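Local coordinates for protein RNA polymerase II subunit B1 CTD phosphatase RTR1 (Saccharomyces cerevisiae, PDB 5C2Y) that removes phosphate from the C-terminal repeat domain of the largest RNA polymerase II subunit, regulating the polymerase during transcription, and carries a bound zinc ion, at residues A31-I34 against T35-I39; D98-K101 against K102-E106; C117-F120 against H121-C124; D152-D155 against I156-V160; L162-E165 against L166-K170. All blocks are in the same frame, centred on the assembly; numbering follows the deposited sequence.

All five are local contacts on or at the ends of single helices: contact 1 mid-helix, contacts 3 and 5 at a start, contacts 2 and 4 at an end. Contact 1, on helix 28-42, is the most buried, with threonine and isoleucine side chains on its inner face; the other four are surface contacts. Contacts 2 and 3 fall within the predicted zinc-finger region, contact 2 on a peripheral helix and contact 3 at the metal, where cysteine and histidine bind zinc beside a sulfur-aromatic contact. Contact 4 is dominated by charge; contact 5 mixes aromatic packing with charged groups. Contacts 3 and 5 are the one pair that touch, Leu167 CD1 meeting Phe120 CE1 at 3.6 Å.

Contact 1 (A31-I34 against T35-I39); sequences AEVI and TLEII
Ala31, Glu32, Val33 and Ile34 each offer a carbonyl to the amide four residues on, so segments 31-34 and 35-39 form successive turns of one alpha-helix, with Leu36 N to Glu32 O at 3.0 Å a representative bond. The first of these carbonyls does double duty. Ala31 O takes the amide of Thr35 (N to O, 2.7 Å) and also its hydroxyl, OG1 lying 2.8 Å from that same oxygen. The hydroxyl reaches it because OG1 stands beside the backbone N of Thr35 (chi1 -58°), and it comes in from above the carbonyl plane, 47° out of it, whereas the amide arrives almost head-on. In this way a buried hydroxyl is satisfied inside its own helix. Replacing Thr35 with a valine would probably leave Ala31 O with one bond from this residue instead of two and put a methyl against a polar oxygen. On a neighbouring flank, Ile34 and Ile38 lie side by side and point the same way, with CG2 of Ile34 4.0 Å from CD1 of Ile38. On another side, Glu37 packs its CG over Val33 O before its carboxylate swings off. In the fold, Ile34 rests on Leu26 and Leu137, Thr35 on Met64 and Ile39 on Leu68 of helix 62-74, while Glu37 touches Thr15 and Ala16 of helix 9-17.

Contact 2 (D98-K101 against K102-E106); sequences DTTK and KFLLE
Thr100 and Lys101 hand their carbonyls to amides at and just past the end of helix 96-104, and these backbone bonds carry the contact. Thr100 O accepts twice: from Leu104 N at 2.8 Å, and from Phe103 N at 3.1 Å, which approaches well above the carbonyl plane. Lys101 O then receives Leu105 N at 3.2 Å, although Leu105 itself has already left helical geometry.

The apolar contacts run along the same turn. Lys101 and Leu105 lie alongside each other, the aliphatic chain of the lysine passing CD1 of the leucine with CE 4.0 Å away. A bend at chi3 (61°) turns the lysine there, and its ammonium group goes on to a cation-pi contact with Tyr110. Thr100 and Leu104 meet at an angle instead, the methyl CG2 of the threonine 4.0 Å from Leu104 CB. That methyl is available because the hydroxyl of Thr100 faces the other way along the helix, bonded to Met96 O.

One contact is mixed in character: Phe103 CD2 comes within 3.3 Å of Thr99 O, the ring leaning obliquely on the carbonyl, while Lys102 CG covers one ring face near its rim. Asp98, at the start of the stretch, turns its carboxylate back to Asp92 N. Together these contacts make up the C-terminal turn of a short surface helix in the predicted RTR1-type zinc-finger region, away from the metal, where a doubly used carbonyl precedes the exit into an extended chain.

Contact 3 (C117-F120 against H121-C124); sequences CSKF and HFRC. With ZN (zinc ion), chain C.
Ser118, Lys119 and Phe120 give their carbonyls to Phe122, Arg123 and Cys124 in turn, with Cys124 N to Phe120 O at 3.0 Å, as the chain runs from a short lead-in through the N-cap into the first turn of helix 119-129. Ser118 is the N-cap: its OG accepts a weak but straight bond from His121 N (3.4 Å), the hydroxyl tucked between the backbone N and the carbonyl carbon. Just before the cap, Cys117 holds the metal. Its SG binds the zinc ion at 2.3 Å, and ND1 of His121, one turn on, binds it at 2.1 Å. This is the second half of a zinc site of three cysteines and one histidine, completed by Cys78 and Cys83, within the predicted RTR1-type zinc finger; the helix start therefore carries a metal ligand on each side of its cap. The imidazole stands with SG of Cys117 oblique to its plane; the bond from ND1 to zinc fixes the ring's rotation, and the ring also meets that of Tyr80.

The remaining side chains lie along the helix. Cys124 SG sits over one face of the Phe120 ring, 4.0 Å from its centroid and 21° off the normal, a sulfur-aromatic contact in which CZ is the nearest ring atom. The Phe120 ring reaches that sulfur by extending anti to its backbone N (chi1 -179°). Its centroid lies 5.8 Å from that of the His121 imidazole, the planes at 33°, neither a stack nor edge-to-face. Farther round, Lys119 CE lies at the edge of the Arg123 guanidinium, while the ring of Phe122 turns its edge to Lys119 O.

Contact 4 (D152-D155 against I156-V160); sequences DKHD and IDFKV. With SO4 (sulfate ion), chain D.
Lys153 reaches along the last turn of helix 151-157 to Asp157, four residues on, and closes a salt bridge with NZ 2.8 Å from OD2. The ammonium meets that oxygen on its syn side, 29° out of the carboxylate plane. To get there the lysine chain runs extended past OD2, CG included, and bends only at chi4 (-72°), which turns NZ in toward the acid. Both groups are at the surface.

Behind the bridge, the backbone fixes where the two side chains start. Lys153 O accepts two amides, Asp157 N at 2.9 Å, in the carbonyl plane, and Ile156 N at 3.1 Å from well above it. Ile156 lays CG1 against Asp152 O at 3.3 Å. His154 O accepts Phe158 N at 3.0 Å, though Phe158 has left helical geometry, and CE2 of Phe158 approaches the imidazole obliquely, 4.2 Å from CD2 of His154.

Farther out, the polar ends look elsewhere: His154 ND1 bonds to Asp148, and Asp155 pairs with Arg58 in a second salt bridge. Beyond the helix, Lys159 extends to a sulfate ion, its NZ a weak 3.3 Å from O2, and Lys54 binds the same ion. The sulfate probably came from the crystallisation liquor, but its place between two lysines is consistent with a patch that could accept an anion. The exposed Lys153-Asp157 pair, by contrast, is already matched in charge within its own helix.

Contact 5 (L162-E165 against L166-K170); sequences LFEE and LLREK
Phe163 and Leu167 cross obliquely one turn apart in the opening of helix 163-170, with the leucine laid over a face of the phenyl ring. CG of Leu167 stands 4.2 Å from the ring centroid and 12° off its normal, a CH-pi contact, and its methyl CD2 comes 3.8 Å from CZ of Phe163. With CG opposite the backbone N (chi1 -179°), the ring of Phe163 swings toward the next turn and under Leu167. At this helix start Leu162 is the N-cap, and its amide is taken, weakly, by the side chain three residues on, N to OE1 of Glu165 at 3.2 Å. The ring of Phe163 also meets Phe127 and lies against Cys124 and Arg123 of helix 119-129, so an alanine in place of Phe163 would probably open a gap against Phe127 and Cys124 and take away the ring face under Leu167.

On another flank the charged residues pass without joining each other. Glu165 and Arg168 cross with carboxylate and guanidinium planes 63° apart, and the nearest approach is CG of Glu165 to NH2 of Arg168, 3.6 Å. Their charges go outside: Glu165 to Lys54, Arg168 to Glu50. Glu164 likewise turns its OE1 to the hydroxyl of Tyr80. The Arg168 chain bends back at chi3, bringing its flat guanidinium over the backbone, where Glu164 O sits 3.5 Å above the centre of the group.

Contact 1 (A31-I34 against T35-I39)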
# COMPACT_ATOMS: atom_id res chain seq x y z
N ALA A 31 15.39 8.57 -5.16
CA ALA A 31 14.38 7.55 -4.93
C ALA A 31 13.97 7.63 -3.47
O ALA A 31 12.77 7.61 -3.15
CB ALA A 31 14.91 6.19 -5.27
N GLU A 32 14.95 7.77 -2.58
CA GLU A 32 14.67 7.88 -1.15
C GLU A 32 13.72 9.03 -0.86
O GLU A 32 12.68 8.82 -0.24
CB GLU A 32 15.95 8.05 -0.34
CG GLU A 32 16.62 6.74 0.02
CD GLU A 32 17.84 6.95 0.89
OE1 GLU A 32 18.22 8.12 1.14
OE2 GLU A 32 18.43 5.94 1.32
N VAL A 33 14.08 10.23 -1.31
CA VAL A 33 13.21 11.38 -1.10
C VAL A 33 11.78 11.10 -1.59
O VAL A 33 10.81 11.31 -0.87
CB VAL A 33 13.76 12.64 -1.80
CG1 VAL A 33 12.74 13.79 -1.72
CG2 VAL A 33 15.05 13.07 -1.15
N ILE A 34 11.67 10.61 -2.82
CA ILE A 34 10.38 10.22 -3.38
C ILE A 34 9.66 9.26 -2.44
O ILE A 34 8.48 9.45 -2.13
CB ILE A 34 10.56 9.56 -4.77
CG1 ILE A 34 10.79 10.63 -5.83
CG2 ILE A 34 9.34 8.70 -5.13
CD1 ILE A 34 11.36 10.11 -7.10
N THR A 35 10.38 8.26 -1.96
CA THR A 35 9.79 7.27 -1.07
C THR A 35 9.16 7.90 0.17
O THR A 35 7.96 7.74 0.40
CB THR A 35 10.82 6.21 -0.64
OG1 THR A 35 11.36 5.58 -1.81
CG2 THR A 35 10.18 5.16 0.25
N LEU A 36 9.95 8.64 0.95
CA LEU A 36 9.43 9.20 2.21
C LEU A 36 8.36 10.24 1.95
O LEU A 36 7.56 10.58 2.83
CB LEU A 36 10.53 9.81 3.07
CG LEU A 36 11.64 8.85 3.51
CD1 LEU A 36 12.70 9.62 4.27
CD2 LEU A 36 11.11 7.69 4.35
N GLU A 37 8.33 10.75 0.73
CA GLU A 37 7.29 11.70 0.38
C GLU A 37 5.94 11.02 0.21
O GLU A 37 4.93 11.55 0.66
CB GLU A 37 7.66 12.49 -0.88
CG GLU A 37 8.53 13.70 -0.58
CD GLU A 37 7.83 14.72 0.31
OE1 GLU A 37 6.60 14.65 0.45
OE2 GLU A 37 8.52 15.58 0.90
N ILE A 38 5.93 9.87 -0.46
CA ILE A 38 4.71 9.07 -0.58
C ILE A 38 4.22 8.58 0.79
O ILE A 38 3.06 8.77 1.15
CB ILE A 38 4.91 7.87 -1.51
CG1 ILE A 38 5.19 8.35 -2.93
CG2 ILE A 38 3.69 7.01 -1.51
CD1 ILE A 38 5.78 7.31 -3.80
N ILE A 39 5.12 7.96 1.55
CA ILE A 39 4.80 7.47 2.89
C ILE A 39 4.37 8.61 3.81
O ILE A 39 3.52 8.42 4.67
CB ILE A 39 5.99 6.72 3.49
CG1 ILE A 39 6.26 5.47 2.67
CG2 ILE A 39 5.71 6.35 4.93
CD1 ILE A 39 7.29 4.58 3.25

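Contact 2 (D98-K101 against K102-E106)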
# COMPACT_ATOMS: atom_id res chain seq x y z
N ASP A 98 4.13 -8.36 23.82
CA ASP A 98 3.31 -8.13 22.63
C ASP A 98 3.97 -8.79 21.42
O ASP A 98 3.29 -9.36 20.58
CB ASP A 98 3.08 -6.63 22.40
CG ASP A 98 2.01 -6.05 23.33
OD1 ASP A 98 1.66 -6.70 24.35
OD2 ASP A 98 1.49 -4.95 23.05
N THR A 99 5.29 -8.72 21.35
CA THR A 99 6.00 -9.35 20.26
C THR A 99 5.87 -10.87 20.37
O THR A 99 5.62 -11.54 19.37
CB THR A 99 7.49 -8.92 20.24
OG1 THR A 99 7.58 -7.58 19.73
CG2 THR A 99 8.34 -9.88 19.38
N THR A 100 6.02 -11.39 21.59
CA THR A 100 5.87 -12.81 21.87
C THR A 100 4.49 -13.35 21.49
O THR A 100 4.39 -14.44 20.94
CB THR A 100 6.11 -13.14 23.36
OG1 THR A 100 7.41 -12.67 23.75
CG2 THR A 100 6.06 -14.62 23.60
N LYS A 101 3.43 -12.58 21.79
CA LYS A 101 2.05 -13.01 21.54
C LYS A 101 1.77 -13.30 20.08
O LYS A 101 1.09 -14.27 19.74
CB LYS A 101 1.06 -11.94 22.02
CG LYS A 101 0.76 -12.00 23.51
CD LYS A 101 -0.17 -10.89 23.95
CE LYS A 101 -1.48 -10.98 23.24
NZ LYS A 101 -2.36 -9.88 23.69
N LYS A 102 2.30 -12.46 19.21
CA LYS A 102 2.09 -12.64 17.78
C LYS A 102 2.55 -14.03 17.28
O LYS A 102 2.04 -14.51 16.27
CB LYS A 102 2.81 -11.53 17.01
CG LYS A 102 2.52 -11.55 15.51
CD LYS A 102 3.22 -10.42 14.76
CE LYS A 102 2.61 -10.20 13.37
NZ LYS A 102 3.31 -9.09 12.64
N PHE A 103 3.49 -14.67 17.98
CA PHE A 103 4.13 -15.89 17.47
C PHE A 103 3.89 -17.10 18.36
O PHE A 103 3.86 -18.24 17.89
CB PHE A 103 5.64 -15.68 17.32
CG PHE A 103 6.01 -14.54 16.42
CD1 PHE A 103 5.68 -14.58 15.06
CD2 PHE A 103 6.68 -13.43 16.91
CE1 PHE A 103 6.01 -13.53 14.21
CE2 PHE A 103 7.02 -12.37 16.07
CZ PHE A 103 6.69 -12.43 14.71
N LEU A 104 3.74 -16.84 19.65
CA LEU A 104 3.44 -17.87 20.64
C LEU A 104 2.03 -18.38 20.48
O LEU A 104 1.79 -19.58 20.43
CB LEU A 104 3.60 -17.32 22.05
CG LEU A 104 2.93 -18.15 23.13
CD1 LEU A 104 3.65 -19.47 23.23
CD2 LEU A 104 2.94 -17.42 24.46
N LEU A 105 1.09 -17.44 20.44
CA LEU A 105 -0.30 -17.79 20.30
C LEU A 105 -0.47 -18.43 18.94
O LEU A 105 -0.00 -17.90 17.94
CB LEU A 105 -1.18 -16.55 20.49
CG LEU A 105 -1.00 -15.91 21.87
CD1 LEU A 105 -1.99 -14.79 22.13
CD2 LEU A 105 -1.09 -16.97 22.95
N GLU A 106 -1.11 -19.59 18.90
CA GLU A 106 -1.23 -20.35 17.66
C GLU A 106 -2.61 -20.18 17.03
O GLU A 106 -3.61 -20.58 17.61
CB GLU A 106 -0.96 -21.84 17.91
CG GLU A 106 -0.57 -22.60 16.64
CD GLU A 106 0.64 -21.99 15.94
OE1 GLU A 106 1.78 -22.12 16.46
OE2 GLU A 106 0.45 -21.39 14.86

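Contact 3 (C117-F120 against H121-C124)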
# COMPACT_ATOMS: atom_id res chain seq x y z
N CYS A 117 -7.74 -3.63 10.97
CA CYS A 117 -9.07 -3.51 11.56
C CYS A 117 -9.78 -4.85 11.53
O CYS A 117 -10.76 -5.05 12.24
CB CYS A 117 -9.90 -2.47 10.82
SG CYS A 117 -10.40 -2.97 9.15
N SER A 118 -9.29 -5.76 10.69
CA SER A 118 -9.95 -7.04 10.45
C SER A 118 -9.04 -8.01 9.71
O SER A 118 -8.02 -7.61 9.14
CB SER A 118 -11.21 -6.82 9.65
OG SER A 118 -10.88 -6.02 8.54
N LYS A 119 -9.43 -9.28 9.69
CA LYS A 119 -8.65 -10.24 8.94
C LYS A 119 -8.78 -9.89 7.48
O LYS A 119 -7.84 -10.03 6.72
CB LYS A 119 -9.08 -11.68 9.19
CG LYS A 119 -7.99 -12.64 8.77
CD LYS A 119 -8.27 -14.10 9.07
CE LYS A 119 -7.11 -14.94 8.56
NZ LYS A 119 -7.31 -16.40 8.83
N PHE A 120 -9.95 -9.42 7.08
CA PHE A 120 -10.17 -9.09 5.68
C PHE A 120 -9.12 -8.10 5.17
O PHE A 120 -8.46 -8.34 4.15
CB PHE A 120 -11.57 -8.52 5.45
CG PHE A 120 -11.83 -8.19 4.02
CD1 PHE A 120 -11.82 -9.19 3.06
CD2 PHE A 120 -12.03 -6.88 3.62
CE1 PHE A 120 -12.05 -8.89 1.72
CE2 PHE A 120 -12.26 -6.57 2.29
CZ PHE A 120 -12.26 -7.58 1.34
N HIS A 121 -8.92 -7.00 5.90
CA HIS A 121 -7.89 -6.05 5.49
C HIS A 121 -6.45 -6.56 5.67
O HIS A 121 -5.56 -6.16 4.91
CB HIS A 121 -8.10 -4.73 6.21
CG HIS A 121 -9.10 -3.85 5.54
ND1 HIS A 121 -9.64 -2.73 6.13
CD2 HIS A 121 -9.67 -3.95 4.32
CE1 HIS A 121 -10.49 -2.17 5.31
NE2 HIS A 121 -10.54 -2.89 4.20
N PHE A 122 -6.21 -7.44 6.65
CA PHE A 122 -4.92 -8.14 6.71
C PHE A 122 -4.62 -8.85 5.40
O PHE A 122 -3.51 -8.76 4.87
CB PHE A 122 -4.90 -9.16 7.86
CG PHE A 122 -3.85 -10.22 7.69
CD1 PHE A 122 -2.51 -9.92 7.82
CD2 PHE A 122 -4.19 -11.51 7.34
CE1 PHE A 122 -1.53 -10.90 7.63
CE2 PHE A 122 -3.22 -12.49 7.15
CZ PHE A 122 -1.89 -12.18 7.29
N ARG A 123 -5.62 -9.56 4.88
CA ARG A 123 -5.51 -10.29 3.61
C ARG A 123 -5.29 -9.39 2.42
O ARG A 123 -4.43 -9.65 1.58
CB ARG A 123 -6.75 -11.09 3.36
CG ARG A 123 -7.12 -12.04 4.46
CD ARG A 123 -8.43 -12.68 4.10
NE ARG A 123 -8.46 -14.07 4.49
CZ ARG A 123 -9.13 -15.02 3.85
NH1 ARG A 123 -9.86 -14.73 2.77
NH2 ARG A 123 -9.08 -16.28 4.30
N CYS A 124 -6.11 -8.35 2.30
CA CYS A 124 -5.93 -7.36 1.25
C CYS A 124 -4.51 -6.77 1.28
O CYS A 124 -3.86 -6.64 0.24
CB CYS A 124 -6.98 -6.26 1.38
SG CYS A 124 -8.63 -6.78 0.91
ZN ZN C . -9.06 -1.65 7.85

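Contact 4 (D152-D155 against I156-V160)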
# COMPACT_ATOMS: atom_id res chain seq x y z
N ASP A 152 2.99 2.66 -20.76
CA ASP A 152 2.31 1.40 -21.02
C ASP A 152 3.11 0.22 -20.49
O ASP A 152 2.54 -0.73 -19.94
CB ASP A 152 2.06 1.22 -22.52
CG ASP A 152 1.07 2.22 -23.08
OD1 ASP A 152 1.09 3.40 -22.65
OD2 ASP A 152 0.26 1.83 -23.95
N LYS A 153 4.43 0.28 -20.64
CA LYS A 153 5.30 -0.81 -20.20
C LYS A 153 5.33 -0.89 -18.67
O LYS A 153 5.22 -1.98 -18.10
CB LYS A 153 6.72 -0.63 -20.75
CG LYS A 153 7.64 -1.82 -20.48
CD LYS A 153 9.09 -1.47 -20.77
CE LYS A 153 9.97 -2.71 -20.80
NZ LYS A 153 10.19 -3.29 -19.45
N HIS A 154 5.47 0.25 -18.00
CA HIS A 154 5.51 0.29 -16.54
C HIS A 154 4.16 -0.11 -15.95
O HIS A 154 4.10 -0.76 -14.90
CB HIS A 154 5.93 1.67 -16.05
CG HIS A 154 7.34 2.04 -16.41
ND1 HIS A 154 7.69 3.29 -16.87
CD2 HIS A 154 8.48 1.31 -16.37
CE1 HIS A 154 8.98 3.32 -17.11
NE2 HIS A 154 9.49 2.13 -16.81
N ASP A 155 3.09 0.27 -16.63
CA ASP A 155 1.74 -0.14 -16.25
C ASP A 155 1.59 -1.65 -16.16
O ASP A 155 0.77 -2.16 -15.39
CB ASP A 155 0.74 0.41 -17.25
CG ASP A 155 0.53 1.88 -17.09
OD1 ASP A 155 1.09 2.42 -16.12
OD2 ASP A 155 -0.19 2.49 -17.91
N ILE A 156 2.37 -2.36 -16.96
CA ILE A 156 2.30 -3.81 -17.00
C ILE A 156 3.34 -4.45 -16.08
O ILE A 156 3.06 -5.42 -15.38
CB ILE A 156 2.48 -4.32 -18.44
CG1 ILE A 156 1.36 -3.76 -19.31
CG2 ILE A 156 2.50 -5.83 -18.48
CD1 ILE A 156 1.47 -4.14 -20.77
N ASP A 157 4.54 -3.88 -16.08
CA ASP A 157 5.62 -4.42 -15.26
C ASP A 157 5.37 -4.26 -13.76
O ASP A 157 5.96 -4.97 -12.95
CB ASP A 157 6.93 -3.74 -15.63
CG ASP A 157 7.44 -4.20 -16.98
OD1 ASP A 157 7.31 -5.41 -17.28
OD2 ASP A 157 7.94 -3.34 -17.73
N PHE A 158 4.51 -3.32 -13.40
CA PHE A 158 4.23 -3.05 -12.00
C PHE A 158 2.74 -3.11 -11.73
O PHE A 158 2.26 -2.53 -10.76
CB PHE A 158 4.83 -1.71 -11.60
CG PHE A 158 6.32 -1.68 -11.70
CD1 PHE A 158 7.08 -2.48 -10.87
CD2 PHE A 158 6.96 -0.90 -12.64
CE1 PHE A 158 8.46 -2.49 -10.96
CE2 PHE A 158 8.33 -0.89 -12.74
CZ PHE A 158 9.09 -1.69 -11.90
N LYS A 159 2.04 -3.81 -12.61
CA LYS A 159 0.66 -4.21 -12.36
C LYS A 159 0.53 -4.87 -11.00
O LYS A 159 1.34 -5.73 -10.63
CB LYS A 159 0.17 -5.18 -13.45
CG LYS A 159 -1.27 -5.65 -13.28
CD LYS A 159 -1.81 -6.24 -14.58
CE LYS A 159 -3.30 -6.51 -14.46
NZ LYS A 159 -4.09 -5.73 -15.44
N VAL A 160 -0.49 -4.43 -10.26
CA VAL A 160 -0.86 -5.03 -8.99
C VAL A 160 -2.34 -5.32 -9.08
O VAL A 160 -3.10 -4.48 -9.53
CB VAL A 160 -0.56 -4.09 -7.80
CG1 VAL A 160 -0.95 -4.74 -6.51
CG2 VAL A 160 0.91 -3.75 -7.74
S SO4 D . -5.35 -2.07 -14.06
O1 SO4 D . -6.77 -2.30 -13.79
O2 SO4 D . -4.56 -3.13 -13.45
O3 SO4 D . -4.99 -0.76 -13.52
O4 SO4 D . -5.11 -2.05 -15.50

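Contact 5 (L162-E165 against L166-K170)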
# COMPACT_ATOMS: atom_id res chain seq x y z
N LEU A 162 -5.66 -6.18 -6.87
CA LEU A 162 -6.11 -6.12 -5.48
C LEU A 162 -6.92 -7.36 -5.15
O LEU A 162 -7.56 -7.93 -6.02
CB LEU A 162 -6.94 -4.86 -5.22
CG LEU A 162 -6.26 -3.53 -5.53
CD1 LEU A 162 -6.98 -2.42 -4.79
CD2 LEU A 162 -4.80 -3.58 -5.14
N PHE A 163 -6.89 -7.76 -3.88
CA PHE A 163 -7.59 -8.96 -3.47
C PHE A 163 -9.05 -8.78 -3.78
O PHE A 163 -9.70 -9.67 -4.32
CB PHE A 163 -7.37 -9.24 -1.99
CG PHE A 163 -8.04 -10.49 -1.49
CD1 PHE A 163 -8.11 -11.62 -2.28
CD2 PHE A 163 -8.56 -10.55 -0.21
CE1 PHE A 163 -8.73 -12.76 -1.81
CE2 PHE A 163 -9.17 -11.69 0.26
CZ PHE A 163 -9.25 -12.79 -0.53
N GLU A 164 -9.56 -7.59 -3.49
CA GLU A 164 -10.98 -7.35 -3.64
C GLU A 164 -11.38 -7.25 -5.12
O GLU A 164 -12.55 -7.29 -5.44
CB GLU A 164 -11.42 -6.11 -2.85
CG GLU A 164 -10.63 -4.85 -3.12
CD GLU A 164 -9.33 -4.73 -2.33
OE1 GLU A 164 -9.20 -3.77 -1.54
OE2 GLU A 164 -8.43 -5.58 -2.52
N GLU A 165 -10.40 -7.18 -6.02
CA GLU A 165 -10.69 -7.30 -7.45
C GLU A 165 -10.98 -8.75 -7.80
O GLU A 165 -11.80 -9.03 -8.67
CB GLU A 165 -9.54 -6.80 -8.31
CG GLU A 165 -9.25 -5.32 -8.18
CD GLU A 165 -8.13 -4.84 -9.11
OE1 GLU A 165 -7.33 -5.67 -9.58
OE2 GLU A 165 -8.03 -3.61 -9.34
N LEU A 166 -10.30 -9.68 -7.15
CA LEU A 166 -10.56 -11.09 -7.43
C LEU A 166 -11.88 -11.54 -6.82
O LEU A 166 -12.66 -12.24 -7.45
CB LEU A 166 -9.41 -11.97 -6.93
CG LEU A 166 -8.10 -11.94 -7.73
CD1 LEU A 166 -7.23 -13.10 -7.32
CD2 LEU A 166 -8.30 -11.94 -9.25
N LEU A 167 -12.15 -11.14 -5.58
CA LEU A 167 -13.43 -11.43 -4.96
C LEU A 167 -14.61 -11.02 -5.83
O LEU A 167 -15.52 -11.81 -6.08
CB LEU A 167 -13.51 -10.72 -3.62
CG LEU A 167 -12.48 -11.20 -2.61
CD1 LEU A 167 -12.86 -10.64 -1.26
CD2 LEU A 167 -12.43 -12.73 -2.58
N ARG A 168 -14.60 -9.76 -6.26
CA ARG A 168 -15.61 -9.22 -7.18
C ARG A 168 -15.81 -10.07 -8.41
O ARG A 168 -16.93 -10.46 -8.72
CB ARG A 168 -15.23 -7.81 -7.63
CG ARG A 168 -15.72 -6.76 -6.69
CD ARG A 168 -15.70 -5.39 -7.32
NE ARG A 168 -14.34 -4.96 -7.58
CZ ARG A 168 -13.63 -4.24 -6.73
NH1 ARG A 168 -14.16 -3.87 -5.56
NH2 ARG A 168 -12.40 -3.88 -7.04
N GLU A 169 -14.71 -10.35 -9.11
CA GLU A 169 -14.72 -11.05 -10.39
C GLU A 169 -15.44 -12.41 -10.39
O GLU A 169 -15.82 -12.90 -11.44
CB GLU A 169 -13.29 -11.26 -10.89
CG GLU A 169 -12.69 -10.03 -11.56
CD GLU A 169 -11.21 -10.22 -11.90
OE1 GLU A 169 -10.70 -11.35 -11.70
OE2 GLU A 169 -10.58 -9.25 -12.38
N LYS A 170 -15.62 -13.01 -9.23
CA LYS A 170 -16.21 -14.33 -9.20
C LYS A 170 -17.71 -14.38 -8.89
O LYS A 170 -18.36 -15.39 -9.18
CB LYS A 170 -15.45 -15.20 -8.20
CG LYS A 170 -15.79 -14.98 -6.73
CD LYS A 170 -14.76 -15.72 -5.91
CE LYS A 170 -15.07 -15.70 -4.45
NZ LYS A 170 -14.07 -16.60 -3.78